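Local coordinates for periplasmic binding protein (PDB 4N01) that probably captures a small solute, perhaps an iron-siderophore or similar metal chelate, in the periplasm and delivers it to a membrane transporter for uptake, at residues K92-Y97 against K310-T315; D112-Y117 against P132-K137; V119-K124 against I146-N151; I269-N274 against D279-Q284. All coordinates share one frame; numbering follows the deposited sequence. Where two conformers were deposited one is given.

Interaction 1: K92-Y97 against K310-T315; sequences KEEEIY and KLSEIT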
loop_
_atom_site.group_PDB
_atom_site.type_symbol
_atom_site.label_atom_id
_atom_site.label_comp_id
_atom_site.label_asym_id
_atom_site.label_seq_id
_atom_site.Cartn_x
_atom_site.Cartn_y
_atom_site.Cartn_z
ATOM N N LYS A 92 -5.847 -5.925 10.552
ATOM C CA LYS A 92 -6.535 -6.060 9.271
ATOM C C LYS A 92 -7.379 -4.798 9.042
ATOM O O LYS A 92 -8.097 -4.367 9.947
ATOM C CB LYS A 92 -7.438 -7.297 9.295
ATOM C CG LYS A 92 -8.312 -7.441 8.055
ATOM C CD LYS A 92 -9.132 -8.731 8.102
ATOM C CE LYS A 92 -10.087 -8.807 6.914
ATOM N NZ LYS A 92 -11.283 -9.655 7.193
ATOM N N GLU A 93 -7.285 -4.201 7.854
ATOM C CA GLU A 93 -7.996 -2.944 7.559
ATOM C C GLU A 93 -9.180 -3.108 6.619
ATOM O O GLU A 93 -10.111 -2.302 6.630
ATOM C CB GLU A 93 -7.042 -1.915 6.937
ATOM C CG GLU A 93 -5.932 -1.443 7.851
ATOM C CD GLU A 93 -4.905 -0.599 7.120
ATOM O OE1 GLU A 93 -5.299 0.220 6.253
ATOM O OE2 GLU A 93 -3.698 -0.762 7.403
ATOM N N GLU A 94 -9.129 -4.135 5.782
ATOM C CA GLU A 94 -10.151 -4.348 4.757
ATOM C C GLU A 94 -10.119 -5.812 4.366
ATOM O O GLU A 94 -9.261 -6.551 4.853
ATOM C CB GLU A 94 -9.883 -3.450 3.536
ATOM C CG GLU A 94 -8.426 -3.409 3.078
ATOM C CD GLU A 94 -8.210 -2.589 1.799
ATOM O OE1 GLU A 94 -8.531 -3.102 0.700
ATOM O OE2 GLU A 94 -7.703 -1.434 1.880
ATOM N N GLU A 95 -11.045 -6.236 3.499
ATOM C CA GLU A 95 -11.087 -7.627 3.039
ATOM C C GLU A 95 -9.728 -8.052 2.496
ATOM O O GLU A 95 -9.100 -7.319 1.728
ATOM C CB GLU A 95 -12.153 -7.825 1.951
ATOM C CG GLU A 95 -12.282 -9.275 1.456
ATOM C CD GLU A 95 -13.087 -9.414 0.168
ATOM O OE1 GLU A 95 -13.083 -8.475 -0.659
ATOM O OE2 GLU A 95 -13.722 -10.474 -0.025
ATOM N N ILE A 96 -9.276 -9.232 2.908
ATOM C CA ILE A 96 -8.001 -9.771 2.439
ATOM C C ILE A 96 -8.105 -9.989 0.931
ATOM O O ILE A 96 -9.156 -10.391 0.436
ATOM C CB ILE A 96 -7.697 -11.108 3.138
ATOM C CG1 ILE A 96 -7.617 -10.880 4.652
ATOM C CG2 ILE A 96 -6.402 -11.731 2.606
ATOM C CD1 ILE A 96 -6.609 -9.827 5.054
ATOM N N TYR A 97 -7.043 -9.670 0.199
ATOM C CA TYR A 97 -6.980 -9.921 -1.241
ATOM C C TYR A 97 -7.411 -11.372 -1.493
ATOM O O TYR A 97 -6.814 -12.303 -0.947
ATOM C CB TYR A 97 -5.538 -9.688 -1.698
ATOM C CG TYR A 97 -5.339 -9.517 -3.180
ATOM C CD1 TYR A 97 -6.167 -8.681 -3.923
ATOM C CD2 TYR A 97 -4.299 -10.169 -3.836
ATOM C CE1 TYR A 97 -5.975 -8.513 -5.288
ATOM C CE2 TYR A 97 -4.103 -10.009 -5.197
ATOM C CZ TYR A 97 -4.942 -9.181 -5.914
ATOM O OH TYR A 97 -4.760 -9.008 -7.266
ATOM N N LYS A 310 -9.613 0.725 -3.414
ATOM C CA LYS A 310 -9.290 0.476 -2.019
ATOM C C LYS A 310 -7.905 1.044 -1.782
ATOM O O LYS A 310 -7.064 1.035 -2.685
ATOM C CB LYS A 310 -9.273 -1.020 -1.722
ATOM C CG LYS A 310 -10.597 -1.714 -2.009
ATOM C CD LYS A 310 -11.699 -1.175 -1.114
ATOM C CE LYS A 310 -11.489 -1.638 0.321
ATOM N NZ LYS A 310 -12.562 -1.122 1.243
ATOM N N LEU A 311 -7.661 1.527 -0.570
ATOM C CA LEU A 311 -6.356 2.096 -0.229
ATOM C C LEU A 311 -5.240 1.062 -0.430
ATOM O O LEU A 311 -4.125 1.417 -0.812
ATOM C CB LEU A 311 -6.375 2.584 1.218
ATOM C CG LEU A 311 -5.178 3.404 1.690
ATOM C CD1 LEU A 311 -5.135 4.731 0.953
ATOM C CD2 LEU A 311 -5.244 3.610 3.201
ATOM N N SER A 312 -5.550 -0.209 -0.188
ATOM C CA SER A 312 -4.584 -1.297 -0.358
ATOM C C SER A 312 -4.086 -1.429 -1.799
ATOM O O SER A 312 -3.011 -1.987 -2.041
ATOM C CB SER A 312 -5.201 -2.619 0.071
ATOM O OG SER A 312 -6.267 -2.963 -0.798
ATOM N N GLU A 313 -4.876 -0.923 -2.746
ATOM C CA GLU A 313 -4.564 -1.028 -4.167
ATOM C C GLU A 313 -3.579 0.019 -4.636
ATOM O O GLU A 313 -2.881 -0.185 -5.631
ATOM C CB GLU A 313 -5.855 -0.892 -4.994
ATOM C CG GLU A 313 -6.751 -2.126 -4.920
ATOM C CD GLU A 313 -8.082 -1.935 -5.628
ATOM O OE1 GLU A 313 -8.593 -0.789 -5.669
ATOM O OE2 GLU A 313 -8.620 -2.933 -6.156
ATOM N N ILE A 314 -3.529 1.145 -3.932
ATOM C CA ILE A 314 -2.671 2.265 -4.347
ATOM C C ILE A 314 -1.550 2.564 -3.362
ATOM O O ILE A 314 -0.863 3.582 -3.476
ATOM C CB ILE A 314 -3.487 3.564 -4.617
ATOM C CG1 ILE A 314 -4.358 3.922 -3.406
ATOM C CG2 ILE A 314 -4.326 3.410 -5.870
ATOM C CD1 ILE A 314 -5.013 5.298 -3.506
ATOM N N THR A 315 -1.376 1.674 -2.387
ATOM C CA THR A 315 -0.271 1.755 -1.444
ATOM C C THR A 315 0.523 0.439 -1.542
ATOM O O THR A 315 0.037 -0.528 -2.145
ATOM C CB THR A 315 -0.777 2.017 -0.018
ATOM O OG1 THR A 315 -1.723 1.005 0.331
ATOM C CG2 THR A 315 -1.437 3.395 0.054
HETATM O O HOH W 1 -11.623 -0.425 4.179
HETATM O O HOH W 2 -13.084 -4.104 2.868
#

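Interaction 2: D112-Y117 against P132-K137; sequences DKWPSY and PDSFSK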
loop_
_atom_site.group_PDB
_atom_site.type_symbol
_atom_site.label_atom_id
_atom_site.label_comp_id
_atom_site.label_asym_id
_atom_site.label_seq_id
_atom_site.Cartn_x
_atom_site.Cartn_y
_atom_site.Cartn_z
ATOM N N ASP A 112 -7.292 -7.190 16.345
ATOM C CA ASP A 112 -7.963 -6.501 15.250
ATOM C C ASP A 112 -7.242 -5.195 14.953
ATOM O O ASP A 112 -7.338 -4.660 13.847
ATOM C CB ASP A 112 -9.434 -6.240 15.592
ATOM C CG ASP A 112 -10.197 -7.520 15.891
ATOM O OD1 ASP A 112 -11.139 -7.472 16.710
ATOM O OD2 ASP A 112 -9.847 -8.572 15.310
ATOM N N LYS A 113 -6.532 -4.678 15.955
ATOM C CA LYS A 113 -5.611 -3.554 15.757
ATOM C C LYS A 113 -4.188 -4.022 16.043
ATOM O O LYS A 113 -3.763 -5.053 15.518
ATOM C CB LYS A 113 -5.998 -2.367 16.644
ATOM C CG LYS A 113 -7.255 -1.643 16.187
ATOM C CD LYS A 113 -7.543 -0.425 17.056
ATOM C CE LYS A 113 -8.812 0.288 16.609
ATOM N NZ LYS A 113 -9.273 1.292 17.608
ATOM N N TRP A 114 -3.445 -3.284 16.864
ATOM C CA TRP A 114 -2.128 -3.767 17.284
ATOM C C TRP A 114 -2.209 -4.470 18.628
ATOM O O TRP A 114 -2.903 -4.009 19.532
ATOM C CB TRP A 114 -1.107 -2.631 17.356
ATOM C CG TRP A 114 -0.711 -2.096 16.016
ATOM C CD1 TRP A 114 -0.256 -2.813 14.943
ATOM C CD2 TRP A 114 -0.700 -0.724 15.616
ATOM N NE1 TRP A 114 0.024 -1.967 13.893
ATOM C CE2 TRP A 114 -0.243 -0.679 14.283
ATOM C CE3 TRP A 114 -1.043 0.475 16.256
ATOM C CZ2 TRP A 114 -0.114 0.518 13.579
ATOM C CZ3 TRP A 114 -0.918 1.662 15.558
ATOM C CH2 TRP A 114 -0.458 1.675 14.229
ATOM N N PRO A 115 -1.489 -5.590 18.767
ATOM C CA PRO A 115 -1.521 -6.327 20.034
ATOM C C PRO A 115 -0.664 -5.644 21.104
ATOM O O PRO A 115 0.261 -4.900 20.769
ATOM C CB PRO A 115 -0.901 -7.680 19.659
ATOM C CG PRO A 115 0.040 -7.353 18.533
ATOM C CD PRO A 115 -0.588 -6.205 17.775
ATOM N N SER A 116 -0.973 -5.895 22.373
ATOM C CA SER A 116 -0.130 -5.437 23.471
ATOM C C SER A 116 1.206 -6.160 23.386
ATOM O O SER A 116 1.313 -7.191 22.719
ATOM C CB SER A 116 -0.783 -5.743 24.814
ATOM O OG SER A 116 -0.764 -7.136 25.076
ATOM N N TYR A 117 2.222 -5.623 24.056
ATOM C CA TYR A 117 3.540 -6.258 24.083
ATOM C C TYR A 117 3.426 -7.698 24.592
ATOM O O TYR A 117 4.076 -8.601 24.070
ATOM C CB TYR A 117 4.511 -5.434 24.943
ATOM C CG TYR A 117 5.818 -6.119 25.291
ATOM C CD1 TYR A 117 6.898 -6.100 24.412
ATOM C CD2 TYR A 117 5.983 -6.763 26.515
ATOM C CE1 TYR A 117 8.100 -6.718 24.736
ATOM C CE2 TYR A 117 7.179 -7.384 26.847
ATOM C CZ TYR A 117 8.231 -7.354 25.953
ATOM O OH TYR A 117 9.416 -7.966 26.277
ATOM N N PRO A 132 5.906 1.529 9.585
ATOM C CA PRO A 132 6.748 2.111 10.635
ATOM C C PRO A 132 6.010 2.437 11.930
ATOM O O PRO A 132 6.578 2.220 13.001
ATOM C CB PRO A 132 7.262 3.400 9.985
ATOM C CG PRO A 132 7.366 3.048 8.550
ATOM C CD PRO A 132 6.173 2.149 8.276
ATOM N N ASP A 133 4.780 2.936 11.851
ATOM C CA ASP A 133 4.020 3.269 13.064
ATOM C C ASP A 133 3.760 2.071 13.986
ATOM O O ASP A 133 3.549 2.250 15.189
ATOM C CB ASP A 133 2.701 3.956 12.713
ATOM C CG ASP A 133 2.850 5.454 12.586
ATOM O OD1 ASP A 133 3.981 5.911 12.306
ATOM O OD2 ASP A 133 1.841 6.171 12.769
ATOM N N SER A 134 3.796 0.861 13.422
ATOM C CA SER A 134 3.641 -0.378 14.186
ATOM C C SER A 134 4.709 -0.526 15.254
ATOM O O SER A 134 4.548 -1.290 16.205
ATOM C CB SER A 134 3.753 -1.605 13.260
ATOM O OG SER A 134 2.862 -1.512 12.161
ATOM N N PHE A 135 5.817 0.186 15.082
ATOM C CA PHE A 135 6.964 0.024 15.971
ATOM C C PHE A 135 7.226 1.294 16.760
ATOM O O PHE A 135 8.307 1.488 17.314
ATOM C CB PHE A 135 8.176 -0.420 15.154
ATOM C CG PHE A 135 7.907 -1.661 14.345
ATOM C CD1 PHE A 135 7.876 -2.907 14.962
ATOM C CD2 PHE A 135 7.634 -1.580 12.984
ATOM C CE1 PHE A 135 7.602 -4.056 14.235
ATOM C CE2 PHE A 135 7.361 -2.734 12.241
ATOM C CZ PHE A 135 7.343 -3.973 12.874
ATOM N N SER A 136 6.202 2.141 16.814
ATOM C CA SER A 136 6.252 3.399 17.554
ATOM C C SER A 136 5.640 3.229 18.940
ATOM O O SER A 136 5.231 2.129 19.315
ATOM C CB SER A 136 5.499 4.489 16.793
ATOM O OG SER A 136 4.111 4.210 16.741
ATOM N N LYS A 137 5.558 4.321 19.692
ATOM C CA LYS A 137 4.982 4.281 21.031
ATOM C C LYS A 137 3.460 4.134 21.009
ATOM O O LYS A 137 2.841 3.862 22.035
ATOM C CB LYS A 137 5.397 5.523 21.822
ATOM C CG LYS A 137 6.899 5.623 22.042
ATOM C CD LYS A 137 7.250 6.800 22.938
ATOM C CE LYS A 137 8.744 6.856 23.224
ATOM N NZ LYS A 137 9.079 7.929 24.207
#

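Interaction 3: V119-K124 against I146-N151; sequences VFMSVK and ISQKVN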
loop_
_atom_site.group_PDB
_atom_site.type_symbol
_atom_site.label_atom_id
_atom_site.label_comp_id
_atom_site.label_asym_id
_atom_site.label_seq_id
_atom_site.Cartn_x
_atom_site.Cartn_y
_atom_site.Cartn_z
ATOM N N VAL A 119 0.776 -9.857 24.467
ATOM C CA VAL A 119 0.180 -10.715 23.446
ATOM C C VAL A 119 1.177 -10.983 22.317
ATOM O O VAL A 119 1.283 -12.105 21.809
ATOM C CB VAL A 119 -1.100 -10.078 22.870
ATOM C CG1 VAL A 119 -1.590 -10.847 21.653
ATOM C CG2 VAL A 119 -2.180 -10.026 23.938
ATOM N N PHE A 120 1.909 -9.945 21.934
ATOM C CA PHE A 120 2.946 -10.076 20.922
ATOM C C PHE A 120 3.975 -11.116 21.367
ATOM O O PHE A 120 4.255 -12.067 20.639
ATOM C CB PHE A 120 3.597 -8.713 20.675
ATOM C CG PHE A 120 4.746 -8.741 19.704
ATOM C CD1 PHE A 120 4.520 -8.755 18.336
ATOM C CD2 PHE A 120 6.058 -8.721 20.163
ATOM C CE1 PHE A 120 5.580 -8.770 17.443
ATOM C CE2 PHE A 120 7.124 -8.727 19.270
ATOM C CZ PHE A 120 6.884 -8.758 17.915
HETATM N N MSE A 121 4.507 -10.958 22.575
HETATM C CA MSE A 121 5.544 -11.865 23.073
HETATM C C MSE A 121 5.032 -13.286 23.298
HETATM O O MSE A 121 5.817 -14.235 23.318
HETATM C CB MSE A 121 6.174 -11.337 24.372
HETATM C CG MSE A 121 7.109 -10.146 24.192
HETATM SE SE MSE A 121 8.441 -10.383 22.782
HETATM C CE MSE A 121 9.322 -11.994 23.461
ATOM N N SER A 122 3.719 -13.432 23.457
ATOM C CA SER A 122 3.132 -14.735 23.783
ATOM C C SER A 122 3.303 -15.767 22.671
ATOM O O SER A 122 3.216 -16.965 22.930
ATOM C CB SER A 122 1.647 -14.604 24.150
ATOM O OG SER A 122 0.840 -14.469 22.988
ATOM N N VAL A 123 3.544 -15.316 21.439
ATOM C CA VAL A 123 3.719 -16.254 20.329
ATOM C C VAL A 123 5.188 -16.493 19.998
ATOM O O VAL A 123 5.508 -17.074 18.956
ATOM C CB VAL A 123 2.965 -15.822 19.053
ATOM C CG1 VAL A 123 1.461 -15.837 19.295
ATOM C CG2 VAL A 123 3.430 -14.448 18.586
ATOM N N LYS A 124 6.058 -16.054 20.902
ATOM C CA LYS A 124 7.508 -16.206 20.762
ATOM C C LYS A 124 8.026 -15.732 19.407
ATOM O O LYS A 124 8.670 -16.509 18.695
ATOM C CB LYS A 124 7.919 -17.670 20.969
ATOM C CG LYS A 124 7.215 -18.360 22.122
ATOM C CD LYS A 124 7.621 -19.827 22.196
ATOM C CE LYS A 124 6.867 -20.569 23.291
ATOM N NZ LYS A 124 7.130 -22.039 23.238
ATOM N N ILE A 146 13.583 -5.360 20.011
ATOM C CA ILE A 146 15.012 -5.581 19.820
ATOM C C ILE A 146 15.673 -6.122 21.092
ATOM O O ILE A 146 16.546 -6.983 21.014
ATOM C CB ILE A 146 15.687 -4.300 19.270
ATOM C CG1 ILE A 146 15.097 -3.985 17.890
ATOM C CG2 ILE A 146 17.187 -4.462 19.182
ATOM C CD1 ILE A 146 15.517 -2.627 17.316
ATOM N N SER A 147 15.228 -5.655 22.259
ATOM C CA SER A 147 15.680 -6.219 23.538
ATOM C C SER A 147 15.474 -7.723 23.616
ATOM O O SER A 147 16.259 -8.437 24.245
ATOM C CB SER A 147 14.934 -5.575 24.709
ATOM O OG SER A 147 15.549 -4.364 25.097
ATOM N N GLN A 148 14.409 -8.200 22.978
ATOM C CA GLN A 148 14.037 -9.605 23.041
ATOM C C GLN A 148 14.498 -10.358 21.801
ATOM O O GLN A 148 13.962 -11.421 21.486
ATOM C CB GLN A 148 12.517 -9.724 23.189
ATOM C CG GLN A 148 11.966 -8.973 24.389
ATOM C CD GLN A 148 12.403 -9.587 25.704
ATOM O OE1 GLN A 148 12.195 -10.777 25.941
ATOM N NE2 GLN A 148 13.017 -8.779 26.562
ATOM N N LYS A 149 15.473 -9.784 21.095
ATOM C CA LYS A 149 16.116 -10.427 19.943
ATOM C C LYS A 149 15.215 -10.602 18.717
ATOM O O LYS A 149 15.527 -11.380 17.815
ATOM C CB LYS A 149 16.739 -11.773 20.338
ATOM C CG LYS A 149 17.725 -11.697 21.500
ATOM C CD LYS A 149 18.106 -13.094 21.981
ATOM C CE LYS A 149 19.257 -13.058 22.980
ATOM N NZ LYS A 149 19.589 -14.418 23.491
ATOM N N VAL A 150 14.110 -9.868 18.667
ATOM C CA VAL A 150 13.261 -9.883 17.481
ATOM C C VAL A 150 13.925 -9.068 16.367
ATOM O O VAL A 150 14.369 -7.943 16.605
ATOM C CB VAL A 150 11.866 -9.277 17.783
ATOM C CG1 VAL A 150 11.009 -9.207 16.515
ATOM C CG2 VAL A 150 11.163 -10.077 18.882
ATOM N N ASN A 151 14.001 -9.638 15.164
ATOM C CA ASN A 151 14.461 -8.911 13.978
ATOM C C ASN A 151 13.308 -8.139 13.348
ATOM O O ASN A 151 12.242 -8.710 13.100
ATOM C CB ASN A 151 15.042 -9.892 12.953
ATOM C CG ASN A 151 16.356 -10.512 13.416
ATOM O OD1 ASN A 151 17.217 -9.818 13.960
ATOM N ND2 ASN A 151 16.510 -11.818 13.211
#

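Interaction 4: I269-N274 against D279-Q284; sequences IADYGN and DDDFQQ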
loop_
_atom_site.group_PDB
_atom_site.type_symbol
_atom_site.label_atom_id
_atom_site.label_comp_id
_atom_site.label_asym_id
_atom_site.label_seq_id
_atom_site.Cartn_x
_atom_site.Cartn_y
_atom_site.Cartn_z
ATOM N N ILE A 269 -11.467 7.808 -5.706
ATOM C CA ILE A 269 -12.025 7.897 -4.369
ATOM C C ILE A 269 -11.743 6.617 -3.596
ATOM O O ILE A 269 -12.095 5.521 -4.047
ATOM C CB ILE A 269 -13.556 8.077 -4.444
ATOM C CG1 ILE A 269 -13.900 9.446 -5.064
ATOM C CG2 ILE A 269 -14.201 7.884 -3.063
ATOM C CD1 ILE A 269 -15.398 9.640 -5.296
ATOM N N ALA A 270 -11.124 6.749 -2.428
ATOM C CA ALA A 270 -10.869 5.586 -1.581
ATOM C C ALA A 270 -12.147 5.154 -0.860
ATOM O O ALA A 270 -12.786 5.944 -0.162
ATOM C CB ALA A 270 -9.754 5.880 -0.573
ATOM N N ASP A 271 -12.513 3.891 -1.026
ATOM C CA ASP A 271 -13.711 3.338 -0.392
ATOM C C ASP A 271 -13.324 2.591 0.894
ATOM O O ASP A 271 -12.584 1.602 0.850
ATOM C CB ASP A 271 -14.425 2.413 -1.393
ATOM C CG ASP A 271 -15.725 1.832 -0.856
ATOM O OD1 ASP A 271 -16.744 1.867 -1.583
ATOM O OD2 ASP A 271 -15.750 1.321 0.282
ATOM N N TYR A 272 -13.830 3.059 2.035
ATOM C CA TYR A 272 -13.490 2.461 3.336
ATOM C C TYR A 272 -14.572 1.522 3.885
ATOM O O TYR A 272 -14.753 1.425 5.097
ATOM C CB TYR A 272 -13.168 3.566 4.366
ATOM C CG TYR A 272 -11.787 4.180 4.194
ATOM C CD1 TYR A 272 -10.679 3.622 4.821
ATOM C CD2 TYR A 272 -11.592 5.303 3.398
ATOM C CE1 TYR A 272 -9.412 4.171 4.668
ATOM C CE2 TYR A 272 -10.324 5.861 3.240
ATOM C CZ TYR A 272 -9.240 5.288 3.878
ATOM O OH TYR A 272 -7.978 5.830 3.733
ATOM N N GLY A 273 -15.270 0.818 2.997
ATOM C CA GLY A 273 -16.330 -0.093 3.407
ATOM C C GLY A 273 -15.855 -1.488 3.771
ATOM O O GLY A 273 -14.687 -1.824 3.565
ATOM N N ASN A 274 -16.766 -2.306 4.298
ATOM C CA ASN A 274 -16.438 -3.651 4.782
ATOM C C ASN A 274 -16.373 -4.720 3.690
ATOM O O ASN A 274 -15.509 -5.597 3.716
ATOM C CB ASN A 274 -17.442 -4.094 5.847
ATOM C CG ASN A 274 -17.712 -3.018 6.876
ATOM O OD1 ASN A 274 -16.968 -2.040 6.981
ATOM N ND2 ASN A 274 -18.781 -3.193 7.645
ATOM N N ASP A 279 -20.494 -0.562 -2.205
ATOM C CA ASP A 279 -19.779 0.663 -2.523
ATOM C C ASP A 279 -20.478 1.869 -1.896
ATOM O O ASP A 279 -20.417 2.971 -2.427
ATOM C CB ASP A 279 -19.611 0.829 -4.043
ATOM C CG ASP A 279 -20.923 1.119 -4.753
ATOM O OD1 ASP A 279 -21.996 0.791 -4.201
ATOM O OD2 ASP A 279 -20.879 1.683 -5.872
ATOM N N ASP A 280 -21.143 1.654 -0.762
ATOM C CA ASP A 280 -21.874 2.735 -0.101
ATOM C C ASP A 280 -20.983 3.914 0.266
ATOM O O ASP A 280 -21.374 5.065 0.081
ATOM C CB ASP A 280 -22.577 2.231 1.154
ATOM C CG ASP A 280 -23.594 1.149 0.858
ATOM O OD1 ASP A 280 -24.061 1.055 -0.301
ATOM O OD2 ASP A 280 -23.921 0.390 1.795
ATOM N N ASP A 281 -19.788 3.637 0.787
ATOM C CA ASP A 281 -18.855 4.713 1.132
ATOM C C ASP A 281 -18.449 5.500 -0.116
ATOM O O ASP A 281 -18.333 6.727 -0.085
ATOM C CB ASP A 281 -17.604 4.154 1.834
ATOM C CG ASP A 281 -16.722 5.249 2.428
ATOM O OD1 ASP A 281 -17.246 6.109 3.179
ATOM O OD2 ASP A 281 -15.494 5.259 2.148
ATOM N N PHE A 282 -18.221 4.779 -1.209
ATOM C CA PHE A 282 -17.838 5.383 -2.484
ATOM C C PHE A 282 -18.959 6.311 -2.936
ATOM O O PHE A 282 -18.726 7.475 -3.276
ATOM C CB PHE A 282 -17.612 4.255 -3.504
ATOM C CG PHE A 282 -17.353 4.721 -4.915
ATOM C CD1 PHE A 282 -16.322 5.598 -5.203
ATOM C CD2 PHE A 282 -18.119 4.224 -5.965
ATOM C CE1 PHE A 282 -16.071 6.007 -6.520
ATOM C CE2 PHE A 282 -17.879 4.630 -7.287
ATOM C CZ PHE A 282 -16.854 5.520 -7.559
ATOM N N GLN A 283 -20.189 5.804 -2.901
ATOM C CA GLN A 283 -21.327 6.581 -3.382
ATOM C C GLN A 283 -21.614 7.796 -2.517
ATOM O O GLN A 283 -21.971 8.847 -3.038
ATOM C CB GLN A 283 -22.582 5.717 -3.490
ATOM C CG GLN A 283 -22.471 4.608 -4.526
ATOM C CD GLN A 283 -22.259 5.139 -5.934
ATOM O OE1 GLN A 283 -22.665 6.252 -6.261
ATOM N NE2 GLN A 283 -21.626 4.330 -6.779
ATOM N N GLN A 284 -21.484 7.653 -1.202
ATOM C CA GLN A 284 -21.672 8.792 -0.305
ATOM C C GLN A 284 -20.638 9.880 -0.581
ATOM O O GLN A 284 -20.951 11.073 -0.513
ATOM C CB GLN A 284 -21.562 8.362 1.158
ATOM C CG GLN A 284 -22.648 7.419 1.627
ATOM C CD GLN A 284 -22.389 6.902 3.028
ATOM O OE1 GLN A 284 -21.444 7.331 3.692
ATOM N NE2 GLN A 284 -23.228 5.978 3.486
HETATM O O HOH W 3 -18.556 1.076 1.058
#

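Interaction 1: K92-Y97 against K310-T315
Two similar first torsions bring Glu94 and Ser312 together: chi1 of 45° sets Glu94 CG between its own backbone N and carbonyl carbon, and chi1 of 66° does the same for OG of Ser312. Beyond CG the glutamate runs out extended, and its carboxylate reaches the start of the short helix 311-314, where the given conformer of Ser312 grips it twice. In that conformer Ser312 OG donates to Glu94 OE1 over 2.7 Å, coming from above the carboxylate plane. The backbone Ser312 N donates to Glu94 OE2 over 3.2 Å, on the syn side but tilted well out of the carboxylate plane, at a bent N-H...O angle of 143°. In the two-lobed fold of a periplasmic binding protein this joins the lobes, since 92-97 follows strand 86-90 of the five-stranded parallel sheet and 310-315 follows strand 306-309 of the four-stranded one. Lys310 slides past Glu94 in the opposite direction and lays CB and CE against Glu94 OE1, each at 3.3 Å. Its NZ stays 4.5 Å from Glu94 OE1, beyond a salt bridge; the ammonium instead donates to Asp271 O, though its charge would still be expected to favour the ionised carboxylate, as would Arg319 in a long, weak ion pair. Water 2 accepts from Glu95 N at 3.0 Å and, weakly, from Lys310 NZ.

Interaction 2: D112-Y117 against P132-K137
Trp114 lays its indole against the 3-10 turn 132-134, a contact between two loops that follow strands 109-111 and 127-129 of the same parallel alpha/beta sheet. From CB, which points toward the turn, chi1 of -70° carries CG beside the backbone N, and the ring system reaches over Ser134 and Asp133. On the pyrrole side NE1 lies 3.4 Å from Ser134 OG, a polar approach oblique to the ring; the same NE1 has a weak hydrogen bond to Met69 O, while Ser134 OG is bonded to Trp131 O. Next along the ring, CE2 and CZ2 each come within 3.9 Å of Ser134 CA, which sits over one face near the rim. At the far end Trp114 CH2 lies 4.2 Å from Asp133 CB and about as far from Asp133 O, the ring and carboxylate planes standing 58° apart. That carboxylate is turned to a salt bridge with Arg138, a residue the indole also touches, and the ring of Phe91 packs edge-to-face with the indole. A bound glycerol, probably from the crystallisation liquor, may mark a pocket beside the indole. With an alanine here, the turn would probably lose the flat surface against Ser134 CA, and Phe91 its aromatic partner. Asp133 O, over the indole face, takes two bonds from Ser136, one from its N and one, at 2.6 Å, from its OG.

Interaction 3: V119-K124 against I146-N151
The C-terminal ends of two helices, 117-121 and 142-147, meet here on one side of the five-stranded parallel sheet, and they do so mostly through apolar atoms. Met121, present as selenomethionine, supplies the outer half. Its CB does not aim at the partner, but bends at chi2 and chi3 (-49° and -58°) curl the chain round until Met121 CE reaches Gln148 CB at 3.9 Å. Met121 SE lies 4.1 Å from both CB and CG of Gln148; the glutamine, bent at chi2, has OE1 4.0 Å from Met121 CE. The two chains thus pass at a slant, methyl and selenium against the aliphatic part of an otherwise polar residue. Gln148 lies where its helix ends in a Schellman motif: Lys149, with positive phi, is the C-prime residue, Lys149 N returning to Ile146 O and Val150 N to Met145 O. The reversal leads the chain into strand 151-153 and turns Val150 inward. There Val150 CG2 touches the edge of the Phe120 ring, near its plane, 4.3 Å from Phe120 CE2. Phe120 and Val150 are the buried half of the contact, and Met145 touches both of them; Phe120 also packs on Val67 of strand 66-68.

Interaction 4: I269-N274 against D279-Q284
Asp271, near the end of strand 266-270, faces the first turn of helix 280-290 across a short strand-loop-helix connection of the four-stranded parallel sheet. Hydrogen bonds come first. Tyr272 N donates to Asp281 OD2 over 2.8 Å, nearly straight at 173°, on the anti side and tilted out of the carboxylate plane. In return Asp271 OD1 takes a weak bond from Phe282 N at 3.3 Å, while OD2 closes an Asx turn on Gly273 N. Water 3 accepts from Asp281 N and lies 2.9 Å from Asp271 OD2, to which it may donate. The charges are alike, the two carboxylates passing in opposite directions with the OD2 atoms of Asp271 and Asp281 4.4 Å apart; Arg308, bound to Asp271 OD1, and Lys285, bound to Asp281 OD2, probably offset them. An alanine in place of Asp271 would probably leave Arg308 without its carboxylate and Gly273 N without the turn that holds it. Apolar packing completes the contact: Phe282 presents its ring edge to Ile269, Phe282 CD1 lying 3.8 Å from Ile269 CG2.

Interactions 2 and 3 belong to the lobe of the five-stranded sheet, interaction 4 to that of the four-stranded one, and interaction 1 spans the two. Interaction 1, centred about 7 Å from the centre of the chain, is polar and water-linked. Interaction 3, the outermost, rests mostly on apolar atoms, interaction 2 sets an indole against backbone and serine atoms, and interaction 4 mixes paired carboxylates and a water with an aromatic-aliphatic contact. Each of the four combines buried with more exposed residues. The lysine of interaction 1 reaches the backbone of interaction 4, tying the two together. Interactions 2 and 3 touch where Tyr117 OH meets Gln148 CG at 3.3 Å, their segments alternating along the chain.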